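Local coordinates for precorrin-2 dehydrogenase (Bacillus megaterium, PDB 3DFZ), which oxidises precorrin-2 to sirohydrochlorin with NAD+ as acceptor, a step on the routes to siroheme and, anaerobically, to adenosylcobalamin, at residues T170-F175 with V210-F215; L27-R32 with N91-V96; Y177-L182 with E214-I219. One frame throughout, in Å; residues are numbered along the deposited sequence.

How the contacts relate
Contact 2 comes first along the chain and lies in the NAD(P)-binding part, where the loop 27-32 and the lead-in to strand 94-97 meet beside the five-stranded parallel sheet. Contacts 1 and 3 follow in the helical C-terminal part and use the same two helices, 168-184 and 209-218, at successive levels. Their centres are about 8 Å apart, they share Glu214 and Phe215, and Phe175 of contact 1 packs on Leu216 of contact 3. The centre of contact 2 is about 37 Å from that of each, and contacts 1 and 2 fall on opposite sides of the chain's centre. All three have residues within reach of the second subunit, in keeping with the homodimer.

Contact 1 of 3, residues T170-F175 with V210-F215; sequences TQYTQF and VKQREF
Gln212 reaches from helix 209-218 across to Gln171 and Phe175 of helix 168-184, joining two nearly parallel helices of the all-helical SirC C-terminal domain. The short helical segments run 13° apart, with axes 11.6 Å from each other at closest approach, so long side chains bridge the gap. At the more open, partly exposed end, Gln171 and Gln212 reach toward each other and their amides pair in a cyclic double hydrogen bond. Gln212 NE2 gives to Gln171 OE1 at 3.0 Å, and Gln171 NE2 returns a bond to Gln212 OE1, also at 3.0 Å. Both bonds are nearly straight and fall on a lone pair in the carbonyl plane; the two amides are nearly coplanar. This pairing fixes the rotation of both amides, and Gln212 NE2 gives a further hydrogen bond to Tyr205 O, so this one nitrogen makes two hydrogen bonds.

The tightly packed part lies deeper. The extended chain of Gln212 passes over one face of the Phe175 ring, its CG in CH-pi contact 3.6 Å from the ring centroid, and the amide continues stacked, 16° from the ring plane. Phe175 CG sits anti to the backbone N (chi1 161°), which carries the ring across the gap and under this chain. Tyr172 borders the amide, while its OH bonds to Ile200 O and its side chain packs against Leu153 of the second subunit. At the far rim of the Phe175 ring, CZ meets Phe215 CD2 at 3.9 Å, the two side chains set nearly perpendicular.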
loop_
_atom_site.group_PDB
_atom_site.type_symbol
_atom_site.label_atom_id
_atom_site.label_comp_id
_atom_site.label_asym_id
_atom_site.label_seq_id
_atom_site.Cartn_x
_atom_site.Cartn_y
_atom_site.Cartn_z
ATOM N N THR B 170 -18.390 -0.309 10.432
ATOM C CA THR B 170 -18.999 -0.927 9.259
ATOM C C THR B 170 -20.301 -0.208 8.889
ATOM O O THR B 170 -20.501 0.150 7.726
ATOM C CB THR B 170 -19.212 -2.437 9.472
ATOM O OG1 THR B 170 -17.974 -3.039 9.896
ATOM C CG2 THR B 170 -19.682 -3.103 8.207
ATOM N N GLN B 171 -21.167 -0.004 9.875
ATOM C CA GLN B 171 -22.403 0.725 9.714
ATOM C C GLN B 171 -22.189 2.239 9.404
ATOM O O GLN B 171 -22.954 2.863 8.648
ATOM C CB GLN B 171 -23.209 0.597 11.025
ATOM C CG GLN B 171 -24.633 1.135 10.943
ATOM C CD GLN B 171 -24.740 2.647 10.987
ATOM O OE1 GLN B 171 -23.910 3.334 11.606
ATOM N NE2 GLN B 171 -25.801 3.185 10.351
ATOM N N TYR B 172 -21.194 2.815 10.060
ATOM C CA TYR B 172 -20.888 4.244 9.958
ATOM C C TYR B 172 -20.383 4.641 8.566
ATOM O O TYR B 172 -20.784 5.669 8.032
ATOM C CB TYR B 172 -19.863 4.608 11.046
ATOM C CG TYR B 172 -19.472 6.078 11.124
ATOM C CD1 TYR B 172 -20.422 7.101 10.998
ATOM C CD2 TYR B 172 -18.151 6.439 11.335
ATOM C CE1 TYR B 172 -20.050 8.412 11.082
ATOM C CE2 TYR B 172 -17.780 7.768 11.426
ATOM C CZ TYR B 172 -18.723 8.737 11.314
ATOM O OH TYR B 172 -18.311 10.046 11.430
ATOM N N THR B 173 -19.513 3.833 7.964
ATOM C CA THR B 173 -19.018 4.198 6.630
ATOM C C THR B 173 -20.112 4.003 5.590
ATOM O O THR B 173 -20.050 4.590 4.510
ATOM C CB THR B 173 -17.707 3.465 6.238
ATOM O OG1 THR B 173 -17.856 2.034 6.410
ATOM C CG2 THR B 173 -16.579 3.971 7.118
ATOM N N GLN B 174 -21.125 3.204 5.935
ATOM C CA GLN B 174 -22.323 3.101 5.107
ATOM C C GLN B 174 -23.143 4.374 5.192
ATOM O O GLN B 174 -23.605 4.869 4.165
ATOM C CB GLN B 174 -23.172 1.844 5.448
ATOM C CG GLN B 174 -24.530 1.752 4.707
ATOM C CD GLN B 174 -24.426 1.675 3.154
ATOM O OE1 GLN B 174 -23.437 1.187 2.597
ATOM N NE2 GLN B 174 -25.464 2.154 2.472
ATOM N N PHE B 175 -23.364 4.883 6.415
ATOM C CA PHE B 175 -23.936 6.238 6.589
ATOM C C PHE B 175 -23.139 7.285 5.815
ATOM O O PHE B 175 -23.707 8.085 5.079
ATOM C CB PHE B 175 -24.015 6.625 8.085
ATOM C CG PHE B 175 -24.162 8.134 8.342
ATOM C CD1 PHE B 175 -25.388 8.774 8.170
ATOM C CD2 PHE B 175 -23.069 8.898 8.759
ATOM C CE1 PHE B 175 -25.534 10.167 8.404
ATOM C CE2 PHE B 175 -23.204 10.304 9.003
ATOM C CZ PHE B 175 -24.445 10.930 8.827
ATOM N N VAL B 210 -29.938 8.384 15.676
ATOM C CA VAL B 210 -30.778 9.585 15.598
ATOM C C VAL B 210 -30.006 10.674 14.853
ATOM O O VAL B 210 -30.502 11.247 13.890
ATOM C CB VAL B 210 -31.191 10.079 17.028
ATOM C CG1 VAL B 210 -31.669 11.527 17.048
ATOM C CG2 VAL B 210 -32.228 9.187 17.617
ATOM N N LYS B 211 -28.808 10.968 15.336
ATOM C CA LYS B 211 -27.924 11.965 14.744
ATOM C C LYS B 211 -27.806 11.719 13.244
ATOM O O LYS B 211 -27.977 12.642 12.435
ATOM C CB LYS B 211 -26.543 11.828 15.382
ATOM C CG LYS B 211 -25.551 12.933 15.092
ATOM C CD LYS B 211 -25.807 14.118 15.941
ATOM C CE LYS B 211 -24.745 15.168 15.730
ATOM N NZ LYS B 211 -24.801 16.241 16.738
ATOM N N GLN B 212 -27.516 10.460 12.892
ATOM C CA GLN B 212 -27.341 10.062 11.511
ATOM C C GLN B 212 -28.609 10.369 10.713
ATOM O O GLN B 212 -28.563 11.140 9.751
ATOM C CB GLN B 212 -26.972 8.574 11.412
ATOM C CG GLN B 212 -25.497 8.239 11.678
ATOM C CD GLN B 212 -25.234 6.803 11.428
ATOM O OE1 GLN B 212 -26.046 6.152 10.796
ATOM N NE2 GLN B 212 -24.110 6.273 11.928
ATOM N N ARG B 213 -29.733 9.804 11.154
ATOM C CA ARG B 213 -31.018 9.941 10.472
ATOM C C ARG B 213 -31.524 11.350 10.308
ATOM O O ARG B 213 -32.022 11.698 9.248
ATOM C CB ARG B 213 -32.080 9.084 11.152
ATOM C CG ARG B 213 -31.782 7.614 11.038
ATOM C CD ARG B 213 -32.507 6.826 12.100
ATOM N NE ARG B 213 -32.153 5.406 12.007
ATOM C CZ ARG B 213 -32.885 4.423 12.518
ATOM N NH1 ARG B 213 -33.999 4.691 13.212
ATOM N NH2 ARG B 213 -32.489 3.182 12.356
ATOM N N GLU B 214 -31.399 12.161 11.351
ATOM C CA GLU B 214 -31.759 13.584 11.284
ATOM C C GLU B 214 -30.885 14.389 10.318
ATOM O O GLU B 214 -31.341 15.396 9.792
ATOM C CB GLU B 214 -31.711 14.234 12.675
ATOM C CG GLU B 214 -32.683 13.631 13.659
ATOM C CD GLU B 214 -32.771 14.363 14.991
ATOM O OE1 GLU B 214 -31.828 15.121 15.393
ATOM O OE2 GLU B 214 -33.822 14.169 15.634
ATOM N N PHE B 215 -29.630 13.977 10.140
ATOM C CA PHE B 215 -28.740 14.619 9.174
ATOM C C PHE B 215 -29.121 14.254 7.737
ATOM O O PHE B 215 -29.112 15.123 6.856
ATOM C CB PHE B 215 -27.275 14.251 9.399
ATOM C CG PHE B 215 -26.343 14.945 8.451
ATOM C CD1 PHE B 215 -25.985 16.283 8.662
ATOM C CD2 PHE B 215 -25.860 14.289 7.317
ATOM C CE1 PHE B 215 -25.129 16.941 7.763
ATOM C CE2 PHE B 215 -25.021 14.931 6.429
ATOM C CZ PHE B 215 -24.656 16.265 6.645
#

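Contact 2 of 3, residues L27-R32 with N91-V96; sequences LDLKGR and NVFFIV
The Phe93 ring is met by Arg32 over one face and by Leu27 and Leu29 at its edge, where a type II beta turn, Leu29 to Arg32, packs beside the parallel sheet of the Rossmann-type NAD(P)-binding domain. Arg32 bends at chi2 (-74°), which folds the chain back over the ring. Its CB starts 3.6 Å from Phe93 CD2, and CD lies above the ring centre, 4.2 Å from the centroid. The guanidinium follows in a cation-pi contact, its plane tilted 28° from the ring; CZ is 4.8 Å from the Phe93 centroid. The charged end then reaches the dimer interface, where NH1 bonds to Asn114 O of the second subunit.

The leucines come in along the rim. Leu27 runs antiparallel alongside Phe93, bringing Leu27 CD1 to 4.0 Å from Phe93 CE2, and the strand it ends pairs antiparallel with one of the second subunit. Leu29 comes in at a slant. Within the loop, an Asx turn sets the backbone: Lys30 N bonds to Asp28 OD1 from above the carboxylate plane. Leu29 CD2 settles at the ring edge, 3.8 Å from Phe93 CE2 and 4.1 Å from Phe94 CB.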
loop_
_atom_site.group_PDB
_atom_site.type_symbol
_atom_site.label_atom_id
_atom_site.label_comp_id
_atom_site.label_asym_id
_atom_site.label_seq_id
_atom_site.Cartn_x
_atom_site.Cartn_y
_atom_site.Cartn_z
ATOM N N LEU B 27 -2.922 -0.559 -6.195
ATOM C CA LEU B 27 -2.560 -0.933 -7.544
ATOM C C LEU B 27 -3.836 -1.247 -8.331
ATOM O O LEU B 27 -4.637 -2.103 -7.908
ATOM C CB LEU B 27 -1.626 -2.149 -7.466
ATOM C CG LEU B 27 -0.936 -2.741 -8.685
ATOM C CD1 LEU B 27 -0.117 -1.649 -9.440
ATOM C CD2 LEU B 27 -0.036 -3.869 -8.196
ATOM N N ASP B 28 -4.043 -0.532 -9.445
ATOM C CA ASP B 28 -5.116 -0.858 -10.384
ATOM C C ASP B 28 -4.664 -1.862 -11.455
ATOM O O ASP B 28 -3.975 -1.517 -12.430
ATOM C CB ASP B 28 -5.751 0.385 -11.031
ATOM C CG ASP B 28 -7.020 0.046 -11.815
ATOM O OD1 ASP B 28 -7.432 -1.134 -11.795
ATOM O OD2 ASP B 28 -7.613 0.952 -12.442
ATOM N N LEU B 29 -5.096 -3.102 -11.241
ATOM C CA LEU B 29 -4.850 -4.250 -12.120
ATOM C C LEU B 29 -5.912 -4.487 -13.218
ATOM O O LEU B 29 -5.771 -5.424 -13.986
ATOM C CB LEU B 29 -4.727 -5.526 -11.280
ATOM C CG LEU B 29 -3.641 -5.664 -10.202
ATOM C CD1 LEU B 29 -3.794 -6.991 -9.446
ATOM C CD2 LEU B 29 -2.239 -5.511 -10.786
ATOM N N LYS B 30 -6.971 -3.677 -13.281
ATOM C CA LYS B 30 -7.973 -3.781 -14.362
ATOM C C LYS B 30 -7.364 -3.796 -15.779
ATOM O O LYS B 30 -6.708 -2.835 -16.187
ATOM C CB LYS B 30 -8.962 -2.632 -14.256
ATOM C CG LYS B 30 -10.047 -2.612 -15.315
ATOM C CD LYS B 30 -10.962 -1.443 -15.064
ATOM C CE LYS B 30 -11.801 -1.070 -16.283
ATOM N NZ LYS B 30 -13.061 -1.882 -16.382
ATOM N N GLY B 31 -7.567 -4.881 -16.521
ATOM C CA GLY B 31 -7.017 -4.965 -17.874
ATOM C C GLY B 31 -5.485 -5.055 -17.922
ATOM O O GLY B 31 -4.871 -4.692 -18.925
ATOM N N ARG B 32 -4.874 -5.540 -16.844
ATOM C CA ARG B 32 -3.445 -5.881 -16.829
ATOM C C ARG B 32 -3.276 -7.379 -16.659
ATOM O O ARG B 32 -4.047 -8.020 -15.945
ATOM C CB ARG B 32 -2.719 -5.208 -15.664
ATOM C CG ARG B 32 -3.016 -3.765 -15.514
ATOM C CD ARG B 32 -2.314 -2.987 -16.593
ATOM N NE ARG B 32 -2.488 -1.556 -16.376
ATOM C CZ ARG B 32 -1.628 -0.623 -16.784
ATOM N NH1 ARG B 32 -0.510 -0.972 -17.429
ATOM N NH2 ARG B 32 -1.892 0.658 -16.543
ATOM N N ASN B 91 5.627 -10.941 -20.913
ATOM C CA ASN B 91 4.712 -9.821 -21.091
ATOM C C ASN B 91 3.709 -9.763 -19.951
ATOM O O ASN B 91 2.495 -9.673 -20.181
ATOM C CB ASN B 91 3.979 -9.942 -22.433
ATOM C CG ASN B 91 4.668 -9.178 -23.567
ATOM O OD1 ASN B 91 4.502 -7.961 -23.696
ATOM N ND2 ASN B 91 5.415 -9.903 -24.419
ATOM N N VAL B 92 4.231 -9.829 -18.722
ATOM C CA VAL B 92 3.412 -9.870 -17.506
ATOM C C VAL B 92 3.656 -8.622 -16.669
ATOM O O VAL B 92 4.794 -8.347 -16.243
ATOM C CB VAL B 92 3.686 -11.135 -16.649
ATOM C CG1 VAL B 92 2.534 -11.396 -15.707
ATOM C CG2 VAL B 92 3.909 -12.346 -17.514
ATOM N N PHE B 93 2.590 -7.860 -16.452
ATOM C CA PHE B 93 2.630 -6.682 -15.595
ATOM C C PHE B 93 2.961 -6.979 -14.109
ATOM O O PHE B 93 3.873 -6.369 -13.550
ATOM C CB PHE B 93 1.301 -5.949 -15.719
ATOM C CG PHE B 93 1.181 -4.729 -14.841
ATOM C CD1 PHE B 93 1.862 -3.550 -15.161
ATOM C CD2 PHE B 93 0.333 -4.739 -13.719
ATOM C CE1 PHE B 93 1.727 -2.406 -14.370
ATOM C CE2 PHE B 93 0.196 -3.597 -12.914
ATOM C CZ PHE B 93 0.896 -2.426 -13.247
ATOM N N PHE B 94 2.222 -7.899 -13.479
ATOM C CA PHE B 94 2.408 -8.214 -12.059
ATOM C C PHE B 94 2.617 -9.704 -11.861
ATOM O O PHE B 94 1.776 -10.513 -12.253
ATOM C CB PHE B 94 1.193 -7.749 -11.243
ATOM C CG PHE B 94 1.303 -7.975 -9.741
ATOM C CD1 PHE B 94 0.190 -8.386 -9.020
ATOM C CD2 PHE B 94 2.494 -7.724 -9.047
ATOM C CE1 PHE B 94 0.264 -8.568 -7.640
ATOM C CE2 PHE B 94 2.583 -7.913 -7.678
ATOM C CZ PHE B 94 1.459 -8.324 -6.967
ATOM N N ILE B 95 3.740 -10.052 -11.243
ATOM C CA ILE B 95 4.077 -11.446 -10.961
ATOM C C ILE B 95 3.996 -11.708 -9.470
ATOM O O ILE B 95 4.633 -11.008 -8.678
ATOM C CB ILE B 95 5.499 -11.784 -11.501
ATOM C CG1 ILE B 95 5.487 -11.785 -13.030
ATOM C CG2 ILE B 95 6.005 -13.126 -10.984
ATOM C CD1 ILE B 95 6.825 -12.185 -13.669
ATOM N N VAL B 96 3.210 -12.707 -9.090
ATOM C CA VAL B 96 3.188 -13.196 -7.724
ATOM C C VAL B 96 3.884 -14.561 -7.729
ATOM O O VAL B 96 3.497 -15.455 -8.497
ATOM C CB VAL B 96 1.723 -13.347 -7.169
ATOM C CG1 VAL B 96 1.735 -13.881 -5.724
ATOM C CG2 VAL B 96 0.952 -12.031 -7.215
#

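Contact 3 of 3, residues Y177-L182 with E214-I219; sequences YECRVL and EFLQQI
Cys179 pushes its thiol into the hollow between Phe215 and Leu216, so that a small residue of helix 168-184 meets the larger side chains of helix 209-218. The segments run almost parallel, 10° apart, with their axes 10.8 Å from each other at closest approach. The sulfur sits at the edge of the Phe215 ring, near its plane: Cys179 SG is 3.7 Å from Phe215 CD2 and equally far from CE2, a Cys sulfur-aromatic contact with the rim and not with a face. Cys179 SG lies beside the backbone N, anti to the carbonyl carbon (chi1 -65°), which aims the thiol at this rim. Ile200, from the loop after helix 190-199, packs on both Cys179 and Phe215.

Leu216 forms the bump on the outer side. Its CD2 fits among Glu178, Cys179 and Leu182, reaching SG of Cys179 at 4.1 Å. The extended chain of Glu178 lies square across Leu216, so CG, CD and OE2 all pass along that methyl group; Glu178 OE2 comes to 3.8 Å from Leu216 CD2. Here the packing is partly exposed.

One turn further along, Ile219 supplies the second bump. Its CD1 rests in the dip beside Cys179 CA and Leu182, 3.8 Å from Leu182 CB, with the two side chains roughly perpendicular. Ile219 lies at the end of helix 209-218, the first residue to depart from helical backbone angles, and Leu182 also meets Glu220 just beyond. No hydrogen bond joins the segments. Such a largely apolar seam between neighbouring, nearly parallel helices is characteristic of a small helical bundle, here the C-terminal one of SirC.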
loop_
_atom_site.group_PDB
_atom_site.type_symbol
_atom_site.label_atom_id
_atom_site.label_comp_id
_atom_site.label_asym_id
_atom_site.label_seq_id
_atom_site.Cartn_x
_atom_site.Cartn_y
_atom_site.Cartn_z
ATOM N N TYR B 177 -21.142 7.025 3.330
ATOM C CA TYR B 177 -21.203 6.818 1.873
ATOM C C TYR B 177 -22.482 7.446 1.305
ATOM O O TYR B 177 -22.416 8.237 0.350
ATOM C CB TYR B 177 -21.099 5.326 1.508
ATOM C CG TYR B 177 -21.035 5.105 -0.006
ATOM C CD1 TYR B 177 -19.851 5.352 -0.718
ATOM C CD2 TYR B 177 -22.151 4.683 -0.714
ATOM C CE1 TYR B 177 -19.792 5.182 -2.080
ATOM C CE2 TYR B 177 -22.102 4.503 -2.064
ATOM C CZ TYR B 177 -20.924 4.757 -2.758
ATOM O OH TYR B 177 -20.870 4.573 -4.127
ATOM N N GLU B 178 -23.631 7.120 1.907
ATOM C CA GLU B 178 -24.900 7.730 1.511
ATOM C C GLU B 178 -24.859 9.257 1.607
ATOM O O GLU B 178 -25.333 9.937 0.715
ATOM C CB GLU B 178 -26.060 7.154 2.319
ATOM C CG GLU B 178 -27.433 7.708 1.977
ATOM C CD GLU B 178 -28.562 6.976 2.705
ATOM O OE1 GLU B 178 -28.322 5.892 3.302
ATOM O OE2 GLU B 178 -29.703 7.469 2.649
ATOM N N CYS B 179 -24.297 9.799 2.684
ATOM C CA CYS B 179 -24.132 11.261 2.771
ATOM C C CYS B 179 -23.323 11.819 1.611
ATOM O O CYS B 179 -23.716 12.811 1.054
ATOM C CB CYS B 179 -23.466 11.690 4.080
ATOM S SG CYS B 179 -24.420 11.365 5.545
ATOM N N ARG B 180 -22.199 11.182 1.266
ATOM C CA ARG B 180 -21.333 11.606 0.150
ATOM C C ARG B 180 -22.128 11.685 -1.161
ATOM O O ARG B 180 -22.126 12.714 -1.841
ATOM C CB ARG B 180 -20.149 10.650 0.020
ATOM C CG ARG B 180 -19.014 11.065 -0.909
ATOM C CD ARG B 180 -17.934 11.857 -0.163
ATOM N NE ARG B 180 -16.638 11.808 -0.852
ATOM C CZ ARG B 180 -16.013 12.849 -1.405
ATOM N NH1 ARG B 180 -16.533 14.072 -1.360
ATOM N NH2 ARG B 180 -14.842 12.660 -2.004
ATOM N N VAL B 181 -22.844 10.604 -1.470
ATOM C CA VAL B 181 -23.760 10.515 -2.619
ATOM C C VAL B 181 -24.733 11.694 -2.641
ATOM O O VAL B 181 -24.814 12.417 -3.645
ATOM C CB VAL B 181 -24.551 9.165 -2.612
ATOM C CG1 VAL B 181 -25.732 9.177 -3.629
ATOM C CG2 VAL B 181 -23.620 7.991 -2.859
ATOM N N LEU B 182 -25.462 11.890 -1.547
ATOM C CA LEU B 182 -26.481 12.938 -1.493
ATOM C C LEU B 182 -25.914 14.353 -1.538
ATOM O O LEU B 182 -26.565 15.253 -2.032
ATOM C CB LEU B 182 -27.414 12.764 -0.288
ATOM C CG LEU B 182 -28.355 11.546 -0.290
ATOM C CD1 LEU B 182 -29.205 11.498 0.970
ATOM C CD2 LEU B 182 -29.236 11.526 -1.554
ATOM N N GLU B 214 -31.399 12.161 11.351
ATOM C CA GLU B 214 -31.759 13.584 11.284
ATOM C C GLU B 214 -30.885 14.389 10.318
ATOM O O GLU B 214 -31.341 15.396 9.792
ATOM C CB GLU B 214 -31.711 14.234 12.675
ATOM C CG GLU B 214 -32.683 13.631 13.659
ATOM C CD GLU B 214 -32.771 14.363 14.991
ATOM O OE1 GLU B 214 -31.828 15.121 15.393
ATOM O OE2 GLU B 214 -33.822 14.169 15.634
ATOM N N PHE B 215 -29.630 13.977 10.140
ATOM C CA PHE B 215 -28.740 14.619 9.174
ATOM C C PHE B 215 -29.121 14.254 7.737
ATOM O O PHE B 215 -29.112 15.123 6.856
ATOM C CB PHE B 215 -27.275 14.251 9.399
ATOM C CG PHE B 215 -26.343 14.945 8.451
ATOM C CD1 PHE B 215 -25.985 16.283 8.662
ATOM C CD2 PHE B 215 -25.860 14.289 7.317
ATOM C CE1 PHE B 215 -25.129 16.941 7.763
ATOM C CE2 PHE B 215 -25.021 14.931 6.429
ATOM C CZ PHE B 215 -24.656 16.265 6.645
ATOM N N LEU B 216 -29.460 12.976 7.516
ATOM C CA LEU B 216 -29.983 12.516 6.224
ATOM C C LEU B 216 -31.216 13.313 5.829
ATOM O O LEU B 216 -31.301 13.774 4.691
ATOM C CB LEU B 216 -30.322 11.012 6.230
ATOM C CG LEU B 216 -29.122 10.080 6.344
ATOM C CD1 LEU B 216 -29.546 8.672 6.758
ATOM C CD2 LEU B 216 -28.290 10.076 5.035
ATOM N N GLN B 217 -32.157 13.470 6.770
ATOM C CA GLN B 217 -33.366 14.262 6.555
ATOM C C GLN B 217 -33.021 15.715 6.225
ATOM O O GLN B 217 -33.669 16.337 5.392
ATOM C CB GLN B 217 -34.264 14.257 7.810
ATOM C CG GLN B 217 -34.832 12.901 8.242
ATOM C CD GLN B 217 -35.819 13.028 9.415
ATOM O OE1 GLN B 217 -36.943 13.526 9.244
ATOM N NE2 GLN B 217 -35.393 12.591 10.612
ATOM N N GLN B 218 -32.017 16.254 6.910
ATOM C CA GLN B 218 -31.598 17.637 6.737
ATOM C C GLN B 218 -31.078 17.943 5.326
ATOM O O GLN B 218 -31.468 18.941 4.719
ATOM C CB GLN B 218 -30.547 18.000 7.778
ATOM C CG GLN B 218 -29.744 19.248 7.454
ATOM C CD GLN B 218 -28.707 19.540 8.497
ATOM O OE1 GLN B 218 -28.757 18.982 9.601
ATOM N NE2 GLN B 218 -27.760 20.438 8.170
ATOM N N ILE B 219 -30.203 17.080 4.817
ATOM C CA ILE B 219 -29.635 17.253 3.475
ATOM C C ILE B 219 -30.626 16.911 2.361
ATOM O O ILE B 219 -30.274 16.921 1.185
ATOM C CB ILE B 219 -28.269 16.519 3.299
ATOM C CG1 ILE B 219 -28.406 14.998 3.487
ATOM C CG2 ILE B 219 -27.230 17.140 4.224
ATOM C CD1 ILE B 219 -27.106 14.199 3.266
#